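Local structure of Afp2 (Serratia entomophila, 6RBN) at residues 264-269 / 284-289; 289-294 / 333-338; 131-136 / 148-153. The protein probably forms part of the contractile sheath around the inner tube of the anti-feeding prophage, a contractile injection system built like a phage tail. One frame throughout, in Å; residues are numbered along the deposited sequence.

Interaction 1: 264-269 / 284-289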
loop_
_atom_site.group_PDB
_atom_site.type_symbol
_atom_site.label_atom_id
_atom_site.label_comp_id
_atom_site.label_asym_id
_atom_site.label_seq_id
_atom_site.Cartn_x
_atom_site.Cartn_y
_atom_site.Cartn_z
ATOM N N GLN C 264 61.768 -37.779 0.433
ATOM C CA GLN C 264 62.046 -37.129 1.707
ATOM C C GLN C 264 62.655 -35.746 1.534
ATOM O O GLN C 264 62.598 -34.948 2.467
ATOM C CB GLN C 264 62.961 -37.980 2.587
ATOM C CG GLN C 264 64.400 -38.053 2.153
ATOM C CD GLN C 264 65.245 -38.854 3.116
ATOM O OE1 GLN C 264 64.759 -39.322 4.141
ATOM N NE2 GLN C 264 66.523 -39.003 2.799
ATOM N N LYS C 265 63.225 -35.433 0.370
ATOM C CA LYS C 265 63.596 -34.049 0.102
ATOM C C LYS C 265 62.369 -33.180 -0.125
ATOM O O LYS C 265 62.395 -31.981 0.169
ATOM C CB LYS C 265 64.529 -33.964 -1.104
ATOM C CG LYS C 265 65.969 -34.352 -0.813
ATOM C CD LYS C 265 66.805 -34.457 -2.083
ATOM C CE LYS C 265 67.504 -33.150 -2.434
ATOM N NZ LYS C 265 66.586 -32.109 -2.975
ATOM N N SER C 266 61.289 -33.765 -0.636
ATOM C CA SER C 266 60.072 -33.007 -0.876
ATOM C C SER C 266 59.203 -32.913 0.367
ATOM O O SER C 266 58.463 -31.938 0.526
ATOM C CB SER C 266 59.277 -33.636 -2.017
ATOM O OG SER C 266 58.066 -32.938 -2.233
ATOM N N LEU C 267 59.270 -33.903 1.250
ATOM C CA LEU C 267 58.450 -33.910 2.452
ATOM C C LEU C 267 59.138 -33.281 3.654
ATOM O O LEU C 267 58.516 -33.191 4.714
ATOM C CB LEU C 267 58.019 -35.335 2.803
ATOM C CG LEU C 267 57.088 -36.030 1.812
ATOM C CD1 LEU C 267 56.742 -37.421 2.301
ATOM C CD2 LEU C 267 55.840 -35.212 1.580
ATOM N N ASN C 268 60.394 -32.848 3.531
ATOM C CA ASN C 268 61.003 -32.081 4.611
ATOM C C ASN C 268 60.439 -30.675 4.707
ATOM O O ASN C 268 60.560 -30.044 5.760
ATOM C CB ASN C 268 62.520 -32.004 4.456
ATOM C CG ASN C 268 63.222 -33.260 4.918
ATOM O OD1 ASN C 268 62.860 -33.853 5.931
ATOM N ND2 ASN C 268 64.238 -33.671 4.175
ATOM N N LYS C 269 59.831 -30.168 3.640
ATOM C CA LYS C 269 59.159 -28.882 3.705
ATOM C C LYS C 269 57.759 -28.975 4.294
ATOM O O LYS C 269 57.115 -27.939 4.479
ATOM C CB LYS C 269 59.106 -28.253 2.313
ATOM C CG LYS C 269 60.475 -27.904 1.765
ATOM C CD LYS C 269 60.377 -27.173 0.442
ATOM C CE LYS C 269 59.966 -28.108 -0.672
ATOM N NZ LYS C 269 61.029 -29.108 -0.947
ATOM N N LYS C 284 50.157 -36.882 0.528
ATOM C CA LYS C 284 49.985 -37.958 -0.440
ATOM C C LYS C 284 49.740 -37.456 -1.855
ATOM O O LYS C 284 49.783 -38.260 -2.788
ATOM C CB LYS C 284 48.836 -38.881 -0.045
ATOM C CG LYS C 284 47.463 -38.321 -0.301
ATOM C CD LYS C 284 46.405 -39.328 0.096
ATOM C CE LYS C 284 46.428 -40.531 -0.822
ATOM N NZ LYS C 284 46.046 -40.174 -2.207
ATOM N N ALA C 285 49.478 -36.168 -2.040
ATOM C CA ALA C 285 49.416 -35.607 -3.378
ATOM C C ALA C 285 50.747 -35.039 -3.831
ATOM O O ALA C 285 50.951 -34.859 -5.036
ATOM C CB ALA C 285 48.351 -34.522 -3.449
ATOM N N ALA C 286 51.651 -34.750 -2.896
ATOM C CA ALA C 286 53.023 -34.426 -3.247
ATOM C C ALA C 286 53.808 -35.658 -3.658
ATOM O O ALA C 286 54.829 -35.527 -4.338
ATOM C CB ALA C 286 53.720 -33.740 -2.076
ATOM N N VAL C 287 53.358 -36.842 -3.262
ATOM C CA VAL C 287 54.008 -38.082 -3.665
ATOM C C VAL C 287 53.426 -38.603 -4.972
ATOM O O VAL C 287 54.165 -39.068 -5.843
ATOM C CB VAL C 287 53.892 -39.120 -2.535
ATOM C CG1 VAL C 287 54.583 -40.397 -2.918
ATOM C CG2 VAL C 287 54.482 -38.576 -1.256
ATOM N N ASP C 288 52.100 -38.516 -5.135
ATOM C CA ASP C 288 51.466 -38.919 -6.388
ATOM C C ASP C 288 51.880 -38.031 -7.551
ATOM O O ASP C 288 51.906 -38.492 -8.694
ATOM C CB ASP C 288 49.946 -38.898 -6.255
ATOM C CG ASP C 288 49.415 -40.054 -5.453
ATOM O OD1 ASP C 288 50.060 -41.120 -5.453
ATOM O OD2 ASP C 288 48.340 -39.908 -4.839
ATOM N N SER C 289 52.194 -36.761 -7.291
ATOM C CA SER C 289 52.707 -35.913 -8.359
ATOM C C SER C 289 54.134 -36.289 -8.722
ATOM O O SER C 289 54.522 -36.181 -9.888
ATOM C CB SER C 289 52.640 -34.442 -7.955
ATOM O OG SER C 289 53.569 -34.158 -6.928
#
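L267 and A286 meet where helix 250-267 packs against helix 277-295, two helices of the region assigned to the phage tail sheath C-terminal domain. The leucine side is the more deeply buried half of the contact. Its CD1 lies 4.4 Å from CG2 of V287, and its other methyl, CD2, comes to 4.5 Å from CB of A286, so the forked end of L267 is divided between two successive residues of the facing helix. Both L267 and V287 are buried, and V287 also rests on V311 of strand 309-312.

The other half lies nearer solvent, for S266 and A286 are both partly exposed. S266 directs its CB at the second helix but offers a single long contact: the nearest atom of the facing segment to its OG is CB of A286, at 4.4 Å. The polar groups at the margin look elsewhere. K284 NZ has D288 OD2 at 3.5 Å as its salt-bridge partner within the helix. With no hydrogen bond or salt bridge between the two segments, the helices are joined here by modest apolar packing, while K265 and K284 also bond to D327 of an Afp3 chain and Q147 of an Afp1 chain, probably sheath and tube subunits.

Interaction 2: 289-294 / 333-338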
loop_
_atom_site.group_PDB
_atom_site.type_symbol
_atom_site.label_atom_id
_atom_site.label_comp_id
_atom_site.label_asym_id
_atom_site.label_seq_id
_atom_site.Cartn_x
_atom_site.Cartn_y
_atom_site.Cartn_z
ATOM N N SER C 289 52.194 -36.761 -7.291
ATOM C CA SER C 289 52.707 -35.913 -8.359
ATOM C C SER C 289 54.134 -36.289 -8.722
ATOM O O SER C 289 54.522 -36.181 -9.888
ATOM C CB SER C 289 52.640 -34.442 -7.955
ATOM O OG SER C 289 53.569 -34.158 -6.928
ATOM N N TYR C 290 54.925 -36.730 -7.742
ATOM C CA TYR C 290 56.283 -37.176 -8.031
ATOM C C TYR C 290 56.278 -38.514 -8.753
ATOM O O TYR C 290 56.997 -38.698 -9.742
ATOM C CB TYR C 290 57.099 -37.268 -6.743
ATOM C CG TYR C 290 58.500 -37.787 -6.971
ATOM C CD1 TYR C 290 59.466 -36.986 -7.558
ATOM C CD2 TYR C 290 58.851 -39.079 -6.608
ATOM C CE1 TYR C 290 60.743 -37.456 -7.776
ATOM C CE2 TYR C 290 60.124 -39.558 -6.826
ATOM C CZ TYR C 290 61.064 -38.741 -7.407
ATOM O OH TYR C 290 62.335 -39.211 -7.628
ATOM N N LEU C 291 55.481 -39.464 -8.273
ATOM C CA LEU C 291 55.487 -40.799 -8.854
ATOM C C LEU C 291 54.786 -40.870 -10.201
ATOM O O LEU C 291 55.015 -41.828 -10.942
ATOM C CB LEU C 291 54.849 -41.799 -7.894
ATOM C CG LEU C 291 55.627 -42.083 -6.614
ATOM C CD1 LEU C 291 54.836 -42.993 -5.705
ATOM C CD2 LEU C 291 56.964 -42.702 -6.944
ATOM N N HIS C 292 53.942 -39.894 -10.540
ATOM C CA HIS C 292 53.335 -39.905 -11.866
ATOM C C HIS C 292 54.314 -39.427 -12.923
ATOM O O HIS C 292 54.355 -39.975 -14.028
ATOM C CB HIS C 292 52.085 -39.031 -11.904
ATOM C CG HIS C 292 51.299 -39.165 -13.169
ATOM N ND1 HIS C 292 50.388 -40.178 -13.374
ATOM C CD2 HIS C 292 51.321 -38.444 -14.313
ATOM C CE1 HIS C 292 49.860 -40.053 -14.577
ATOM N NE2 HIS C 292 50.409 -39.011 -15.169
ATOM N N SER C 293 55.100 -38.396 -12.605
ATOM C CA SER C 293 56.111 -37.917 -13.538
ATOM C C SER C 293 57.254 -38.907 -13.668
ATOM O O SER C 293 57.925 -38.949 -14.702
ATOM C CB SER C 293 56.643 -36.564 -13.085
ATOM O OG SER C 293 57.405 -36.703 -11.902
ATOM N N LEU C 294 57.493 -39.699 -12.627
ATOM C CA LEU C 294 58.484 -40.760 -12.695
ATOM C C LEU C 294 57.972 -41.957 -13.484
ATOM O O LEU C 294 58.755 -42.632 -14.157
ATOM C CB LEU C 294 58.869 -41.182 -11.280
ATOM C CG LEU C 294 60.014 -42.162 -11.105
ATOM C CD1 LEU C 294 61.310 -41.520 -11.536
ATOM C CD2 LEU C 294 60.079 -42.591 -9.672
ATOM N N ILE C 333 53.887 -46.544 0.857
ATOM C CA ILE C 333 54.010 -46.365 -0.581
ATOM C C ILE C 333 54.546 -47.664 -1.158
ATOM O O ILE C 333 55.517 -48.218 -0.638
ATOM C CB ILE C 333 54.951 -45.189 -0.907
ATOM C CG1 ILE C 333 54.418 -43.895 -0.297
ATOM C CG2 ILE C 333 55.120 -45.024 -2.400
ATOM C CD1 ILE C 333 55.412 -42.791 -0.228
ATOM N N GLY C 334 53.914 -48.158 -2.201
ATOM C CA GLY C 334 54.421 -49.319 -2.913
ATOM C C GLY C 334 54.523 -49.007 -4.386
ATOM O O GLY C 334 53.660 -48.344 -4.943
ATOM N N LEU C 335 55.598 -49.485 -5.009
ATOM C CA LEU C 335 55.853 -49.156 -6.405
ATOM C C LEU C 335 56.712 -50.244 -7.032
ATOM O O LEU C 335 57.549 -50.843 -6.359
ATOM C CB LEU C 335 56.501 -47.769 -6.519
ATOM C CG LEU C 335 57.812 -47.407 -5.821
ATOM C CD1 LEU C 335 58.992 -47.555 -6.744
ATOM C CD2 LEU C 335 57.738 -46.003 -5.265
ATOM N N ALA C 336 56.487 -50.495 -8.319
ATOM C CA ALA C 336 57.068 -51.629 -9.026
ATOM C C ALA C 336 58.151 -51.162 -9.988
ATOM O O ALA C 336 57.969 -50.168 -10.697
ATOM C CB ALA C 336 55.991 -52.401 -9.786
ATOM N N ALA C 337 59.261 -51.889 -10.023
ATOM C CA ALA C 337 60.406 -51.540 -10.849
ATOM C C ALA C 337 60.540 -52.496 -12.030
ATOM O O ALA C 337 59.938 -53.569 -12.071
ATOM C CB ALA C 337 61.686 -51.545 -10.013
ATOM N N VAL C 338 61.358 -52.088 -12.998
ATOM C CA VAL C 338 61.594 -52.851 -14.218
ATOM C C VAL C 338 62.877 -53.649 -14.048
ATOM O O VAL C 338 63.926 -53.088 -13.711
ATOM C CB VAL C 338 61.689 -51.925 -15.441
ATOM C CG1 VAL C 338 61.934 -52.730 -16.704
ATOM C CG2 VAL C 338 60.442 -51.083 -15.576
#
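L291 projects from helix 277-295 onto strand 328-335 and divides its two methyl groups between I333 and L335, a helix packed on a beta sheet within the region assigned to the phage tail sheath C-terminal domain. I333 and L335 stand two positions apart on the strand and both direct their CB atoms at the helix, with G334, which has no side chain, between them. The leucine thus meets a pair of residues from one face of the sheet.

Both contacts are methyl to methyl, but the two approaches differ in angle and in the branch that is used. Toward I333 the side chain of L291 comes in obliquely, with its CD1 3.9 Å from CG2 of I333, the methyl that branches directly from CB. Toward L335 it runs at about a right angle, and here the partner is the end of the chain, CD2 of L291 lying 3.8 Å from CD2 of L335. The first torsion of L291 (chi1 -68°) sets CG beside the backbone N and sends the fork to the strand, one methyl for each partner.

All three residues are buried, and the apolar layer extends beyond them: L291 also touches W309 and V311 of strand 309-312, and L335 reaches F256 of helix 250-267. At I333 and G334 the strand pairs in parallel with a strand of an Afp3 chain, so the sheet under the helix continues into a neighbouring subunit.

On the helix itself the carbonyl of Y290 accepts twice, from the backbone N of L294 and from the side chain of S293. Both donors approach from the same face of the carbonyl plane, with S293 OG 3.0 Å from Y290 O and tilted 33° out of that plane.

Interaction 3: 131-136 / 148-153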
loop_
_atom_site.group_PDB
_atom_site.type_symbol
_atom_site.label_atom_id
_atom_site.label_comp_id
_atom_site.label_asym_id
_atom_site.label_seq_id
_atom_site.Cartn_x
_atom_site.Cartn_y
_atom_site.Cartn_z
ATOM N N ASP C 131 85.759 -53.745 -4.078
ATOM C CA ASP C 131 86.811 -54.147 -5.001
ATOM C C ASP C 131 87.009 -55.649 -4.954
ATOM O O ASP C 131 86.796 -56.285 -3.922
ATOM C CB ASP C 131 88.149 -53.484 -4.679
ATOM C CG ASP C 131 88.180 -52.031 -5.040
ATOM O OD1 ASP C 131 87.478 -51.638 -5.987
ATOM O OD2 ASP C 131 88.922 -51.285 -4.382
ATOM N N GLY C 132 87.451 -56.206 -6.074
ATOM C CA GLY C 132 87.908 -57.571 -6.106
ATOM C C GLY C 132 89.369 -57.643 -5.719
ATOM O O GLY C 132 90.010 -56.619 -5.463
ATOM N N PRO C 133 89.919 -58.856 -5.646
ATOM C CA PRO C 133 91.345 -59.001 -5.327
ATOM C C PRO C 133 92.234 -58.466 -6.436
ATOM O O PRO C 133 91.889 -58.516 -7.617
ATOM C CB PRO C 133 91.517 -60.514 -5.165
ATOM C CG PRO C 133 90.167 -61.003 -4.807
ATOM C CD PRO C 133 89.214 -60.145 -5.575
ATOM N N LYS C 134 93.396 -57.945 -6.040
ATOM C CA LYS C 134 94.328 -57.400 -7.017
ATOM C C LYS C 134 95.114 -58.510 -7.706
ATOM O O LYS C 134 95.556 -58.338 -8.848
ATOM C CB LYS C 134 95.258 -56.395 -6.332
ATOM C CG LYS C 134 96.057 -55.523 -7.277
ATOM C CD LYS C 134 96.793 -54.433 -6.528
ATOM C CE LYS C 134 97.564 -53.545 -7.488
ATOM N NZ LYS C 134 98.290 -52.457 -6.783
ATOM N N GLU C 135 95.267 -59.653 -7.048
ATOM C CA GLU C 135 95.874 -60.828 -7.649
ATOM C C GLU C 135 94.856 -61.533 -8.541
ATOM O O GLU C 135 93.652 -61.301 -8.452
ATOM C CB GLU C 135 96.385 -61.781 -6.568
ATOM C CG GLU C 135 97.518 -61.234 -5.707
ATOM C CD GLU C 135 97.023 -60.422 -4.523
ATOM O OE1 GLU C 135 95.792 -60.345 -4.324
ATOM O OE2 GLU C 135 97.865 -59.855 -3.795
ATOM N N LYS C 136 95.351 -62.408 -9.407
ATOM C CA LYS C 136 94.465 -63.131 -10.305
ATOM C C LYS C 136 93.794 -64.280 -9.573
ATOM O O LYS C 136 94.453 -65.055 -8.875
ATOM C CB LYS C 136 95.223 -63.658 -11.523
ATOM C CG LYS C 136 94.314 -64.331 -12.542
ATOM C CD LYS C 136 95.075 -64.891 -13.726
ATOM C CE LYS C 136 95.491 -63.791 -14.677
ATOM N NZ LYS C 136 96.115 -64.345 -15.909
ATOM N N GLU C 148 84.235 -64.014 1.045
ATOM C CA GLU C 148 83.943 -64.093 2.470
ATOM C C GLU C 148 84.303 -62.832 3.240
ATOM O O GLU C 148 83.892 -62.699 4.396
ATOM C CB GLU C 148 84.661 -65.291 3.096
ATOM C CG GLU C 148 86.168 -65.193 3.083
ATOM C CD GLU C 148 86.825 -66.429 3.660
ATOM O OE1 GLU C 148 86.092 -67.357 4.060
ATOM O OE2 GLU C 148 88.071 -66.476 3.707
ATOM N N GLU C 149 85.052 -61.907 2.646
ATOM C CA GLU C 149 85.368 -60.658 3.323
ATOM C C GLU C 149 84.329 -59.574 3.083
ATOM O O GLU C 149 84.414 -58.510 3.704
ATOM C CB GLU C 149 86.734 -60.132 2.881
ATOM C CG GLU C 149 86.780 -59.680 1.438
ATOM C CD GLU C 149 88.138 -59.134 1.044
ATOM O OE1 GLU C 149 89.043 -59.113 1.900
ATOM O OE2 GLU C 149 88.299 -58.725 -0.124
ATOM N N TYR C 150 83.378 -59.811 2.230
ATOM C CA TYR C 150 82.408 -58.817 1.808
ATOM C C TYR C 150 81.126 -58.933 2.621
ATOM O O TYR C 150 80.800 -60.010 3.126
ATOM C CB TYR C 150 82.093 -58.992 0.328
ATOM C CG TYR C 150 83.302 -58.816 -0.541
ATOM C CD1 TYR C 150 83.796 -57.554 -0.821
ATOM C CD2 TYR C 150 83.957 -59.915 -1.076
ATOM C CE1 TYR C 150 84.905 -57.390 -1.609
ATOM C CE2 TYR C 150 85.070 -59.759 -1.866
ATOM C CZ TYR C 150 85.538 -58.496 -2.129
ATOM O OH TYR C 150 86.648 -58.336 -2.916
ATOM N N PRO C 151 80.382 -57.828 2.775
ATOM C CA PRO C 151 79.086 -57.903 3.466
ATOM C C PRO C 151 78.026 -58.668 2.686
ATOM O O PRO C 151 78.235 -59.036 1.528
ATOM C CB PRO C 151 78.695 -56.430 3.628
ATOM C CG PRO C 151 79.978 -55.690 3.574
ATOM C CD PRO C 151 80.822 -56.434 2.597
ATOM N N THR C 152 76.878 -58.913 3.314
ATOM C CA THR C 152 75.770 -59.609 2.673
ATOM C C THR C 152 74.600 -58.647 2.462
ATOM O O THR C 152 73.474 -59.062 2.166
ATOM C CB THR C 152 75.372 -60.828 3.516
ATOM O OG1 THR C 152 76.557 -61.411 4.065
ATOM C CG2 THR C 152 74.742 -61.927 2.654
ATOM N N SER C 153 74.858 -57.356 2.603
ATOM C CA SER C 153 73.841 -56.333 2.468
ATOM C C SER C 153 73.465 -56.146 1.000
ATOM O O SER C 153 74.293 -56.349 0.112
ATOM C CB SER C 153 74.346 -55.013 3.034
ATOM O OG SER C 153 75.401 -54.514 2.239
#
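Y150 brings the hydroxyl end of its ring up against the backbone of D131 and G132, with CD of P133 nearby. The first torsion (chi1 -61°) places CG beside the backbone N and turns the ring towards residues 131-133, so that its phenolic end does the touching: OH lies 3.5 Å from CA of G132 and 4.1 Å from CD of P133, whose ring crosses the tyrosine obliquely. D131 O is modelled at the ring edge, but too close to OH for the detail to be trusted, and no bond type can be drawn from it.

One ring face is covered from within its own segment, where CG of E149 sits 3.7 Å above the plane, over the ring centre. The D131 carboxylate turns elsewhere, to hydrogen bonds with S174 and with the backbone N of G107.

Both segments are loops of the region assigned to the phage tail sheath subtilisin-like domain. The first follows strand 127-129 and the second leads into strand 156-157, neighbouring parallel strands of the mixed sheet; helix 143-146 lies between the two loops in sequence, and helix 112-122 receives E149 through Y113 and S153 through F116.

How the interactions relate
Interactions 1 and 2 form one continuous body of packing. They share S289, both use helix 277-295, and they touch directly where V287 CG1 meets I333 CD1 at 3.7 Å. Interaction 1 is a partly buried helix-helix contact; interaction 2 is the fully buried helix-sheet side of the same helix, purely aliphatic across the contact. Both border Afp3 and Afp1 chains, interaction 1 through charged side chains as well, interaction 2 by a sheet continued into Afp3. Interaction 3, also buried, lies in the region assigned to the subtilisin-like domain, across the chain's centre and about 17 Å from interaction 2 between nearest atoms. There the phenolic end of a tyrosine meets loop backbone and a proline, and no other protein chain touches its segments.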